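Local coordinates for protein terminal oxygenase component of carbazole (Janthinobacterium sp., PDB 7BUG) that catalyses, as the terminal oxygenase of carbazole 1,9a-dioxygenase, the angular dioxygenation of carbazole at C-9a and C-1, using a Rieske [2Fe-2S] cluster and a mononuclear iron, at residues Asn164-Ser169 / Glu291-Tyr296; Lys47-Asn52 / Tyr286-Glu291; Cys69-Val74 / Trp91-Thr96; Gly102-Ile107 / Gly117-Lys122. One frame throughout, in Å; residues are numbered along the deposited sequence. Where two conformers were deposited one is given.

Contact 1 of 4, residues Asn164-Ser169 / Glu291-Tyr296; sequences NQIIKS and ENTHYY
H294 reaches across from its strand to I167 and S169. Its CB lies near the carbonyl oxygen of S169, and chi1 of 66° sets CG between the backbone N and the carbonyl carbon, which swings the imidazole over segment 164-169. From there ND1 donates to the backbone O of S169 at 2.8 Å, an almost straight bond (175° at the hydrogen) in which the oxygen lies in the ring plane while the donor sits above the carbonyl plane. The next atom, CE1, is 3.1 Å from S169 OG and also faces I167, whose CB stands over the ring, 3.8 Å from its centroid, in a CH-pi contact. NE2, at the far end, packs on I167 CB and CG2 and makes a weak hydrogen bond to R337 of helix 331-344.

The backbones beneath form the antiparallel pairing of strands 158-167 and 293-303, at the margin of the large sheet of the catalytic domain, whose fold is Bet v 1-like. I167 and H294 are a hydrogen-bonded pair: I167 N to H294 O is 2.9 Å and H294 N to I167 O 3.0 Å. On the other sheet face, I166 CG1 packs against Y295 CE1 at 3.7 Å, the two side chains pointing the same way. ND2 of N164 comes obliquely to the Y295 ring, 3.4 Å from CD1, the amide and ring planes turned 43° apart.

Contact 2 of 4, residues Lys47-Asn52 / Tyr286-Glu291; sequences KLLGEN and YVPIDE
L49 and G50 present their backbone N-H groups to two successive carbonyls of segment 286-291. L49 N donates to P288 O at 2.8 Å and is nearly straight, 172° at the hydrogen. G50 N reaches I289 O at the same 2.8 Å, but this bond is bent to 132°, and in both cases the donor stands above the carbonyl plane. Around this pair lie the apolar groups. L48 CD1 meets V287 CG1 at 3.3 Å, tighter than ordinary van der Waals contact. L49 lies alongside P288, with CD1 on the proline ring, 3.8 Å from CG.

The donors are set by a type I' turn from L48 to E51, the hairpin between strands 44-48 and 51-58 of the Rieske domain; L48 N to E51 O and E51 N to L48 O close it, and L49 and G50, both with positive phi, occupy its corner. The acceptors come from the end of strand 281-288 in the catalytic domain, where the chain turns at I289, so the contact joins the two domains within one subunit.

Farther out, the K47 side chain crosses that of I289 at about a right angle, its CG 3.5 Å from I289 O, and bends at chi3 (-84°) before its amino end. A water bridges K47 NZ, 2.7 Å away, to D290 OD2. The other carboxylate oxygen, OD1, accepts from T293 OG1 and N292 N, while Y30 of strand 28-32 packs against L48, L49, V287 and P288.

Contact 3 of 4, residues Cys69-Val74 / Trp91-Thr96; sequences CLHRGV and WYHAWT. With FES (Fe2/s2 (inorganic) cluster), chain D.
H71 and H93 meet at one iron. Metal coordination comes first: FE2 of the cluster is held by H71 ND1 and H93 ND1, each at 2.1 Å, whereas FE1 takes C69 SG at 2.4 Å together with C90. The two histidine nitrogens are only 2.9 Å apart because both bind that metal; no proton is shared between them. This two-cysteine, two-histidine ligation, drawn from two loops, defines a Rieske centre.

Ring contacts help to hold the ligands. H71 turns its edge to the face of H93, with planes 80° apart. Its CG is anti to the backbone N (chi1 178°), which lays the imidazole along W95 as an offset stack with planes at 14°. In the same pairing H71 CB sits over the tryptophan's six-membered ring, 3.5 Å from the centroid. R72 CG covers the other face of H71.

Apolar contacts close the periphery: V74 CG2 meets W91 CZ2 at 3.6 Å, V74 CG1 approaches Y92 CD2, and L70 CB touches W95 CZ3.

Among the polar contacts, H71 N donates to C69 SG at 3.6 Å, a usual length for a sulfur acceptor.

The distal nitrogens lead into another subunit: H71 NE2 bonds to D359 and H93 NE2 to D180 of the second subunit, and R72 forms a salt bridge with E176 there. Hydrogen bonds from both ligands to carboxylates would probably tune the cluster's electronic character, and they link the Rieske centre directly to the neighbouring subunit, consistent with electron transfer across the interface.

Contact 4 of 4, residues Gly102-Ile107 / Gly117-Lys122; sequences GVLCDI and GRQKLK
L104 uses both its backbone polar groups on segment 117-122. Its N donates to Q119 O at 2.9 Å, with 168° at the hydrogen and the donor above the carbonyl plane. Its O accepts from G117 N at 2.8 Å, and here the donor lies nearly in line with the C=O bond. A third bond, L121 N to G102 O at 2.8 Å, has its donor above the carbonyl plane again. Between the latter and the Q119 bond the backbones of V103 and K120 form a single bridge, their CA atoms 4.2 Å apart.

Weaker contacts reinforce the G102 end. K120 CA approaches G102 O, and G102, with positive phi and no side chain, points a CA hydrogen at L121 O, the CA lying 3.5 Å from that oxygen.

In the packing layer, the L104 side chain runs beside that of Q119, its CD2 4.0 Å from Q119 CB. Q119 then bends at chi2 (-68°), taking its amide away from the contact to Q115. L104 also packs on W95, next to the cluster.

Two bonds from L104 at the start of strand 104-107 and one from G102 just before it tie this part to the irregular segment 117-122, beyond the outer edge of the three-stranded Rieske sheet. With all three bonds between main-chain atoms, the join depends little on side-chain identity, while L104 packs against both Q119 and W95.

Contacts 3 and 4 belong to the Rieske domain, with centres 11 Å apart; they share the small three-stranded sheet, where strands 95-98 and 104-107 are neighbours, and both touch the second subunit. Contact 1 lies in the catalytic domain, about 29 Å from contact 3 between centres. Contact 2 joins the domains, with its centre about 8 Å from that of contact 1, and its strand 281-288 pairs with strand 293-303 through Y295 N and V287 O. Along the chain, contacts 3 and 4 follow in series between the two segments of contact 2, whose segments alternate with those of contact 1. Both cluster-side contacts thus fall within the chain spanned by contact 2, which also includes part of the catalytic domain.

Contact 1 of 4, residues Asn164-Ser169 / Glu291-Tyr296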
# COMPACT_ATOMS: atom_id res chain seq x y z
N ASN A 164 -20.14 6.48 -18.81
CA ASN A 164 -19.28 6.97 -17.70
C ASN A 164 -18.54 5.76 -17.15
O ASN A 164 -19.15 4.63 -17.10
CB ASN A 164 -20.10 7.69 -16.62
CG ASN A 164 -19.24 8.44 -15.61
OD1 ASN A 164 -18.08 8.77 -15.95
ND2 ASN A 164 -19.80 8.68 -14.44
N GLN A 165 -17.29 5.93 -16.81
CA GLN A 165 -16.57 4.88 -16.05
C GLN A 165 -15.45 5.51 -15.25
O GLN A 165 -15.11 6.68 -15.45
CB GLN A 165 -16.07 3.79 -16.98
CG GLN A 165 -15.03 4.29 -17.91
CD GLN A 165 -14.78 3.31 -19.03
OE1 GLN A 165 -15.12 3.53 -20.18
NE2 GLN A 165 -14.10 2.24 -18.66
N ILE A 166 -14.95 4.75 -14.32
CA ILE A 166 -13.87 5.21 -13.39
C ILE A 166 -12.57 4.66 -13.95
O ILE A 166 -12.48 3.43 -14.20
CB ILE A 166 -14.13 4.73 -11.97
CG1 ILE A 166 -15.40 5.39 -11.42
CG2 ILE A 166 -12.95 4.99 -11.06
CD1 ILE A 166 -15.79 4.88 -10.07
N ILE A 167 -11.60 5.54 -14.12
CA ILE A 167 -10.29 5.23 -14.74
C ILE A 167 -9.20 5.57 -13.75
O ILE A 167 -9.21 6.67 -13.20
CB ILE A 167 -10.09 5.95 -16.08
CG1 ILE A 167 -11.21 5.67 -17.08
CG2 ILE A 167 -8.72 5.63 -16.68
CD1 ILE A 167 -11.46 4.23 -17.39
N LYS A 168 -8.22 4.68 -13.60
CA LYS A 168 -7.13 4.91 -12.64
C LYS A 168 -5.97 5.69 -13.28
O LYS A 168 -4.86 5.14 -13.52
CB LYS A 168 -6.66 3.55 -12.07
CG LYS A 168 -7.75 2.83 -11.30
CD LYS A 168 -7.42 1.39 -10.95
CE LYS A 168 -8.66 0.53 -10.85
NZ LYS A 168 -8.32 -0.88 -10.52
N SER A 169 -6.20 6.96 -13.60
CA SER A 169 -5.11 7.90 -13.86
C SER A 169 -5.55 9.24 -13.30
O SER A 169 -6.78 9.50 -13.16
CB SER A 169 -4.72 8.05 -15.28
OG SER A 169 -5.56 8.98 -15.98
N GLU A 291 -6.40 11.96 -6.39
CA GLU A 291 -5.13 12.28 -7.08
C GLU A 291 -4.87 11.24 -8.15
O GLU A 291 -4.10 11.51 -9.03
CB GLU A 291 -4.03 12.30 -6.02
CG GLU A 291 -4.30 13.34 -4.95
CD GLU A 291 -5.05 12.95 -3.65
OE1 GLU A 291 -4.80 13.69 -2.64
OE2 GLU A 291 -5.86 11.95 -3.60
N ASN A 292 -5.44 10.05 -8.03
CA ASN A 292 -5.07 8.87 -8.84
C ASN A 292 -6.16 8.44 -9.84
O ASN A 292 -5.93 7.47 -10.57
CB ASN A 292 -4.83 7.68 -7.90
CG ASN A 292 -3.81 7.96 -6.84
OD1 ASN A 292 -2.76 8.55 -7.12
ND2 ASN A 292 -4.17 7.67 -5.59
N THR A 293 -7.35 9.07 -9.84
CA THR A 293 -8.56 8.47 -10.44
C THR A 293 -9.41 9.60 -11.07
O THR A 293 -9.45 10.70 -10.54
CB THR A 293 -9.38 7.75 -9.35
OG1 THR A 293 -8.47 7.10 -8.44
CG2 THR A 293 -10.30 6.74 -9.99
N HIS A 294 -10.08 9.30 -12.16
CA HIS A 294 -11.03 10.23 -12.81
C HIS A 294 -12.27 9.47 -13.24
O HIS A 294 -12.21 8.28 -13.58
CB HIS A 294 -10.42 11.06 -13.93
CG HIS A 294 -9.99 10.31 -15.13
ND1 HIS A 294 -8.76 9.62 -15.16
CD2 HIS A 294 -10.53 10.17 -16.36
CE1 HIS A 294 -8.63 9.06 -16.34
NE2 HIS A 294 -9.67 9.35 -17.10
N TYR A 295 -13.36 10.21 -13.37
CA TYR A 295 -14.48 9.75 -14.22
C TYR A 295 -14.19 10.13 -15.67
O TYR A 295 -13.82 11.25 -15.97
CB TYR A 295 -15.82 10.39 -13.88
CG TYR A 295 -16.44 10.03 -12.58
CD1 TYR A 295 -17.01 8.78 -12.45
CD2 TYR A 295 -16.50 10.92 -11.51
CE1 TYR A 295 -17.59 8.40 -11.27
CE2 TYR A 295 -17.07 10.54 -10.31
CZ TYR A 295 -17.66 9.29 -10.22
OH TYR A 295 -18.25 8.83 -9.07
N TYR A 296 -14.30 9.19 -16.58
CA TYR A 296 -14.21 9.43 -18.03
C TYR A 296 -15.65 9.49 -18.51
O TYR A 296 -16.34 8.44 -18.69
CB TYR A 296 -13.35 8.36 -18.69
CG TYR A 296 -13.27 8.50 -20.18
CD1 TYR A 296 -13.17 9.72 -20.82
CD2 TYR A 296 -13.15 7.36 -20.99
CE1 TYR A 296 -13.05 9.83 -22.19
CE2 TYR A 296 -12.98 7.46 -22.35
CZ TYR A 296 -12.96 8.69 -22.98
OH TYR A 296 -12.87 8.84 -24.36

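Contact 2 of 4, residues Lys47-Asn52 / Tyr286-Glu291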
# COMPACT_ATOMS: atom_id res chain seq x y z
N LYS A 47 -17.34 10.15 -5.11
CA LYS A 47 -16.22 11.00 -4.67
C LYS A 47 -15.85 11.95 -5.82
O LYS A 47 -15.63 11.49 -6.96
CB LYS A 47 -15.06 10.12 -4.21
CG LYS A 47 -13.92 10.97 -3.67
CD LYS A 47 -12.72 10.14 -3.20
CE LYS A 47 -12.94 9.67 -1.79
NZ LYS A 47 -11.76 8.90 -1.34
N LEU A 48 -15.77 13.24 -5.52
CA LEU A 48 -15.50 14.30 -6.49
C LEU A 48 -14.48 15.26 -5.90
O LEU A 48 -14.70 15.76 -4.77
CB LEU A 48 -16.80 15.02 -6.83
CG LEU A 48 -16.69 16.18 -7.79
CD1 LEU A 48 -16.08 15.80 -9.12
CD2 LEU A 48 -18.04 16.86 -7.99
N LEU A 49 -13.36 15.47 -6.60
CA LEU A 49 -12.29 16.37 -6.09
C LEU A 49 -11.84 15.90 -4.71
O LEU A 49 -11.47 16.73 -3.86
CB LEU A 49 -12.77 17.83 -6.10
CG LEU A 49 -12.49 18.63 -7.37
CD1 LEU A 49 -12.99 18.00 -8.62
CD2 LEU A 49 -13.01 20.06 -7.21
N GLY A 50 -11.91 14.60 -4.44
CA GLY A 50 -11.46 13.98 -3.20
C GLY A 50 -12.48 13.96 -2.10
O GLY A 50 -12.25 13.34 -1.02
N GLU A 51 -13.64 14.57 -2.32
CA GLU A 51 -14.69 14.68 -1.30
C GLU A 51 -15.81 13.65 -1.57
O GLU A 51 -16.33 13.55 -2.72
CB GLU A 51 -15.38 16.06 -1.35
CG GLU A 51 -14.42 17.23 -1.23
CD GLU A 51 -15.03 18.59 -1.01
OE1 GLU A 51 -16.19 18.65 -0.59
OE2 GLU A 51 -14.31 19.60 -1.21
N ASN A 52 -16.20 12.96 -0.51
CA ASN A 52 -17.31 11.98 -0.61
C ASN A 52 -18.62 12.77 -0.52
O ASN A 52 -18.80 13.53 0.45
CB ASN A 52 -17.32 10.92 0.51
CG ASN A 52 -16.13 9.98 0.39
OD1 ASN A 52 -15.90 9.44 -0.69
ND2 ASN A 52 -15.38 9.83 1.46
N TYR A 286 -13.06 14.70 -18.09
CA TYR A 286 -12.10 13.96 -17.26
C TYR A 286 -12.21 14.53 -15.86
O TYR A 286 -11.53 15.53 -15.51
CB TYR A 286 -10.72 14.08 -17.87
CG TYR A 286 -10.70 14.05 -19.37
CD1 TYR A 286 -10.76 12.86 -20.09
CD2 TYR A 286 -10.69 15.24 -20.08
CE1 TYR A 286 -10.73 12.87 -21.47
CE2 TYR A 286 -10.68 15.25 -21.47
CZ TYR A 286 -10.70 14.06 -22.17
OH TYR A 286 -10.68 14.22 -23.55
N VAL A 287 -13.07 13.92 -15.09
CA VAL A 287 -13.49 14.51 -13.79
C VAL A 287 -12.62 13.96 -12.67
O VAL A 287 -12.62 12.75 -12.41
CB VAL A 287 -14.97 14.21 -13.55
CG1 VAL A 287 -15.41 14.82 -12.24
CG2 VAL A 287 -15.80 14.71 -14.71
N PRO A 288 -11.96 14.83 -11.89
CA PRO A 288 -11.10 14.36 -10.82
C PRO A 288 -11.91 13.73 -9.69
O PRO A 288 -12.85 14.34 -9.13
CB PRO A 288 -10.38 15.62 -10.28
CG PRO A 288 -10.69 16.68 -11.28
CD PRO A 288 -11.98 16.28 -11.96
N ILE A 289 -11.56 12.48 -9.37
CA ILE A 289 -12.13 11.73 -8.22
C ILE A 289 -11.20 11.87 -7.04
O ILE A 289 -11.64 12.26 -5.95
CB ILE A 289 -12.40 10.25 -8.58
CG1 ILE A 289 -13.55 10.17 -9.58
CG2 ILE A 289 -12.67 9.41 -7.35
CD1 ILE A 289 -13.75 8.81 -10.17
N ASP A 290 -9.92 11.60 -7.26
CA ASP A 290 -8.86 11.81 -6.24
C ASP A 290 -7.56 11.97 -7.04
O ASP A 290 -7.64 12.10 -8.24
CB ASP A 290 -8.85 10.68 -5.21
CG ASP A 290 -8.51 9.31 -5.74
OD1 ASP A 290 -7.96 9.20 -6.85
OD2 ASP A 290 -8.79 8.30 -4.99
N GLU A 291 -6.40 11.96 -6.39
CA GLU A 291 -5.13 12.28 -7.08
C GLU A 291 -4.87 11.24 -8.15
O GLU A 291 -4.10 11.51 -9.03
CB GLU A 291 -4.03 12.30 -6.02
CG GLU A 291 -4.30 13.34 -4.95
CD GLU A 291 -5.05 12.95 -3.65
OE1 GLU A 291 -4.80 13.69 -2.64
OE2 GLU A 291 -5.86 11.95 -3.60
O HOH W 1 -9.24 9.03 -2.21

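Contact 3 of 4, residues Cys69-Val74 / Trp91-Thr96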
# COMPACT_ATOMS: atom_id res chain seq x y z
N CYS A 69 -20.65 12.83 8.28
CA CYS A 69 -21.38 13.36 9.44
C CYS A 69 -20.52 14.41 10.18
O CYS A 69 -19.33 14.19 10.39
CB CYS A 69 -21.83 12.24 10.35
SG CYS A 69 -22.96 12.83 11.64
N LEU A 70 -21.14 15.49 10.64
CA LEU A 70 -20.46 16.54 11.46
C LEU A 70 -19.96 15.99 12.79
O LEU A 70 -19.06 16.57 13.39
CB LEU A 70 -21.44 17.67 11.72
CG LEU A 70 -21.85 18.48 10.52
CD1 LEU A 70 -22.80 19.62 10.95
CD2 LEU A 70 -20.69 19.00 9.70
N HIS A 71 -20.59 14.95 13.32
CA HIS A 71 -20.36 14.47 14.70
C HIS A 71 -19.03 13.69 14.76
O HIS A 71 -18.02 14.21 15.26
CB HIS A 71 -21.60 13.68 15.12
CG HIS A 71 -21.50 13.10 16.46
ND1 HIS A 71 -22.03 11.85 16.73
CD2 HIS A 71 -20.93 13.57 17.59
CE1 HIS A 71 -21.82 11.57 18.01
NE2 HIS A 71 -21.14 12.66 18.58
N ARG A 72 -19.03 12.44 14.27
CA ARG A 72 -17.83 11.56 14.33
C ARG A 72 -17.28 11.28 12.93
O ARG A 72 -16.41 10.40 12.78
CB ARG A 72 -18.11 10.28 15.13
CG ARG A 72 -18.63 10.53 16.54
CD ARG A 72 -17.76 11.35 17.48
NE ARG A 72 -16.42 10.78 17.59
CZ ARG A 72 -16.06 9.80 18.39
NH1 ARG A 72 -16.91 9.31 19.26
NH2 ARG A 72 -14.82 9.38 18.33
N GLY A 73 -17.75 11.95 11.90
CA GLY A 73 -17.14 11.92 10.56
C GLY A 73 -17.32 10.63 9.80
O GLY A 73 -16.53 10.36 8.89
N VAL A 74 -18.34 9.88 10.13
CA VAL A 74 -18.68 8.67 9.36
C VAL A 74 -19.34 9.07 8.04
O VAL A 74 -19.99 10.10 7.93
CB VAL A 74 -19.55 7.70 10.15
CG1 VAL A 74 -18.89 7.24 11.44
CG2 VAL A 74 -20.96 8.26 10.40
N TRP A 91 -26.86 7.14 10.66
CA TRP A 91 -27.13 5.82 11.26
C TRP A 91 -26.51 5.67 12.65
O TRP A 91 -26.88 4.71 13.34
CB TRP A 91 -26.63 4.74 10.32
CG TRP A 91 -25.20 4.93 9.95
CD1 TRP A 91 -24.72 5.57 8.83
CD2 TRP A 91 -24.05 4.53 10.71
NE1 TRP A 91 -23.36 5.57 8.84
CE2 TRP A 91 -22.91 4.98 9.99
CE3 TRP A 91 -23.86 3.86 11.91
CZ2 TRP A 91 -21.61 4.75 10.44
CZ3 TRP A 91 -22.57 3.67 12.38
CH2 TRP A 91 -21.46 4.12 11.65
N TYR A 92 -25.57 6.54 13.03
CA TYR A 92 -24.77 6.27 14.24
C TYR A 92 -25.49 6.85 15.46
O TYR A 92 -25.79 6.09 16.38
CB TYR A 92 -23.36 6.78 14.03
CG TYR A 92 -22.27 6.15 14.88
CD1 TYR A 92 -22.52 5.23 15.88
CD2 TYR A 92 -20.95 6.57 14.71
CE1 TYR A 92 -21.51 4.67 16.65
CE2 TYR A 92 -19.93 6.07 15.51
CZ TYR A 92 -20.20 5.12 16.48
OH TYR A 92 -19.23 4.54 17.26
N HIS A 93 -25.66 8.17 15.51
CA HIS A 93 -26.32 8.82 16.66
C HIS A 93 -27.50 9.64 16.18
O HIS A 93 -27.97 10.47 16.92
CB HIS A 93 -25.37 9.66 17.52
CG HIS A 93 -24.06 9.01 17.75
ND1 HIS A 93 -23.02 9.09 16.84
CD2 HIS A 93 -23.59 8.34 18.83
CE1 HIS A 93 -21.99 8.40 17.33
NE2 HIS A 93 -22.31 7.94 18.56
N ALA A 94 -27.93 9.43 14.96
CA ALA A 94 -29.20 10.00 14.44
C ALA A 94 -29.20 11.52 14.37
O ALA A 94 -30.32 12.13 14.35
CB ALA A 94 -30.39 9.50 15.24
N TRP A 95 -28.04 12.16 14.18
CA TRP A 95 -28.03 13.56 13.71
C TRP A 95 -28.74 13.61 12.37
O TRP A 95 -28.45 12.87 11.43
CB TRP A 95 -26.63 14.14 13.62
CG TRP A 95 -25.94 14.33 14.92
CD1 TRP A 95 -26.04 13.60 16.07
CD2 TRP A 95 -24.97 15.36 15.17
NE1 TRP A 95 -25.21 14.12 17.03
CE2 TRP A 95 -24.54 15.18 16.50
CE3 TRP A 95 -24.41 16.36 14.37
CZ2 TRP A 95 -23.54 15.99 17.05
CZ3 TRP A 95 -23.46 17.19 14.95
CH2 TRP A 95 -23.05 17.00 16.27
N THR A 96 -29.73 14.50 12.23
CA THR A 96 -30.62 14.56 11.07
C THR A 96 -30.45 15.90 10.35
O THR A 96 -30.56 16.97 11.00
CB THR A 96 -32.06 14.36 11.54
OG1 THR A 96 -32.12 13.05 12.12
CG2 THR A 96 -33.04 14.46 10.39
FE1 FES D . -23.35 10.74 12.69
FE2 FES D . -22.80 10.51 15.33
S1 FES D . -24.74 11.09 14.37
S2 FES D . -21.41 10.10 13.62

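Contact 4 of 4, residues Gly102-Ile107 / Gly117-Lys122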
# COMPACT_ATOMS: atom_id res chain seq x y z
N GLY A 102 -28.68 21.63 4.33
CA GLY A 102 -27.73 20.90 5.20
C GLY A 102 -27.88 21.17 6.68
O GLY A 102 -27.08 20.70 7.49
N VAL A 103 -28.90 21.90 7.10
CA VAL A 103 -29.03 22.28 8.52
C VAL A 103 -29.34 21.05 9.35
O VAL A 103 -30.15 20.16 8.93
CB VAL A 103 -30.11 23.37 8.69
CG1 VAL A 103 -30.46 23.58 10.15
CG2 VAL A 103 -29.67 24.67 8.03
N LEU A 104 -28.62 20.97 10.45
CA LEU A 104 -28.89 19.98 11.50
C LEU A 104 -30.22 20.35 12.15
O LEU A 104 -30.23 21.27 13.00
CB LEU A 104 -27.75 19.98 12.50
CG LEU A 104 -27.83 18.98 13.63
CD1 LEU A 104 -27.90 17.53 13.17
CD2 LEU A 104 -26.69 19.19 14.60
N CYS A 105 -31.28 19.63 11.81
CA CYS A 105 -32.65 20.06 12.20
C CYS A 105 -33.17 19.25 13.38
O CYS A 105 -34.15 19.71 14.01
CB CYS A 105 -33.58 20.02 11.00
SG CYS A 105 -33.92 18.36 10.37
N ASP A 106 -32.59 18.10 13.68
CA ASP A 106 -33.11 17.18 14.72
C ASP A 106 -31.94 16.26 15.10
O ASP A 106 -31.07 16.01 14.26
CB ASP A 106 -34.31 16.37 14.23
CG ASP A 106 -35.62 17.16 14.25
OD1 ASP A 106 -36.11 17.43 15.38
OD2 ASP A 106 -36.14 17.48 13.13
N ILE A 107 -31.98 15.76 16.31
CA ILE A 107 -31.09 14.62 16.69
C ILE A 107 -31.92 13.59 17.45
O ILE A 107 -32.37 13.92 18.58
CB ILE A 107 -29.88 15.06 17.53
CG1 ILE A 107 -29.05 16.15 16.85
CG2 ILE A 107 -29.02 13.83 17.87
CD1 ILE A 107 -27.96 16.72 17.69
N GLY A 117 -30.18 23.05 15.11
CA GLY A 117 -30.31 24.37 14.47
C GLY A 117 -29.07 25.23 14.47
O GLY A 117 -29.18 26.37 13.98
N ARG A 118 -27.91 24.76 14.96
CA ARG A 118 -26.70 25.58 15.17
C ARG A 118 -25.50 25.02 14.39
O ARG A 118 -24.36 25.44 14.61
CB ARG A 118 -26.37 25.63 16.66
CG ARG A 118 -27.37 26.41 17.51
CD ARG A 118 -26.69 26.85 18.80
NE ARG A 118 -27.60 27.71 19.55
CZ ARG A 118 -28.56 27.31 20.37
NH1 ARG A 118 -28.78 26.02 20.62
NH2 ARG A 118 -29.32 28.22 20.97
N GLN A 119 -25.75 24.00 13.57
CA GLN A 119 -24.72 23.37 12.71
C GLN A 119 -25.35 23.12 11.33
O GLN A 119 -26.60 22.98 11.18
CB GLN A 119 -24.22 22.04 13.29
CG GLN A 119 -23.59 22.12 14.67
CD GLN A 119 -22.28 22.85 14.77
OE1 GLN A 119 -21.66 23.23 13.77
NE2 GLN A 119 -21.85 23.06 16.00
N LYS A 120 -24.49 23.09 10.32
CA LYS A 120 -24.86 22.89 8.90
C LYS A 120 -23.84 21.95 8.25
O LYS A 120 -22.67 22.27 8.34
CB LYS A 120 -24.87 24.26 8.23
CG LYS A 120 -25.36 24.28 6.80
CD LYS A 120 -25.23 25.66 6.18
CE LYS A 120 -25.82 26.76 7.03
NZ LYS A 120 -25.95 28.03 6.27
N LEU A 121 -24.28 20.90 7.59
CA LEU A 121 -23.46 20.04 6.75
C LEU A 121 -23.30 20.72 5.41
O LEU A 121 -24.27 21.29 4.86
CB LEU A 121 -24.20 18.71 6.66
CG LEU A 121 -23.57 17.57 5.89
CD1 LEU A 121 -22.15 17.29 6.32
CD2 LEU A 121 -24.43 16.32 6.07
N LYS A 122 -22.11 20.65 4.83
CA LYS A 122 -21.84 21.26 3.52
C LYS A 122 -22.78 20.70 2.46
O LYS A 122 -23.03 19.45 2.45
CB LYS A 122 -20.37 21.03 3.16
CG LYS A 122 -19.98 21.63 1.84
CD LYS A 122 -19.91 23.13 1.89
CE LYS A 122 -19.03 23.74 0.82
NZ LYS A 122 -19.17 25.21 0.77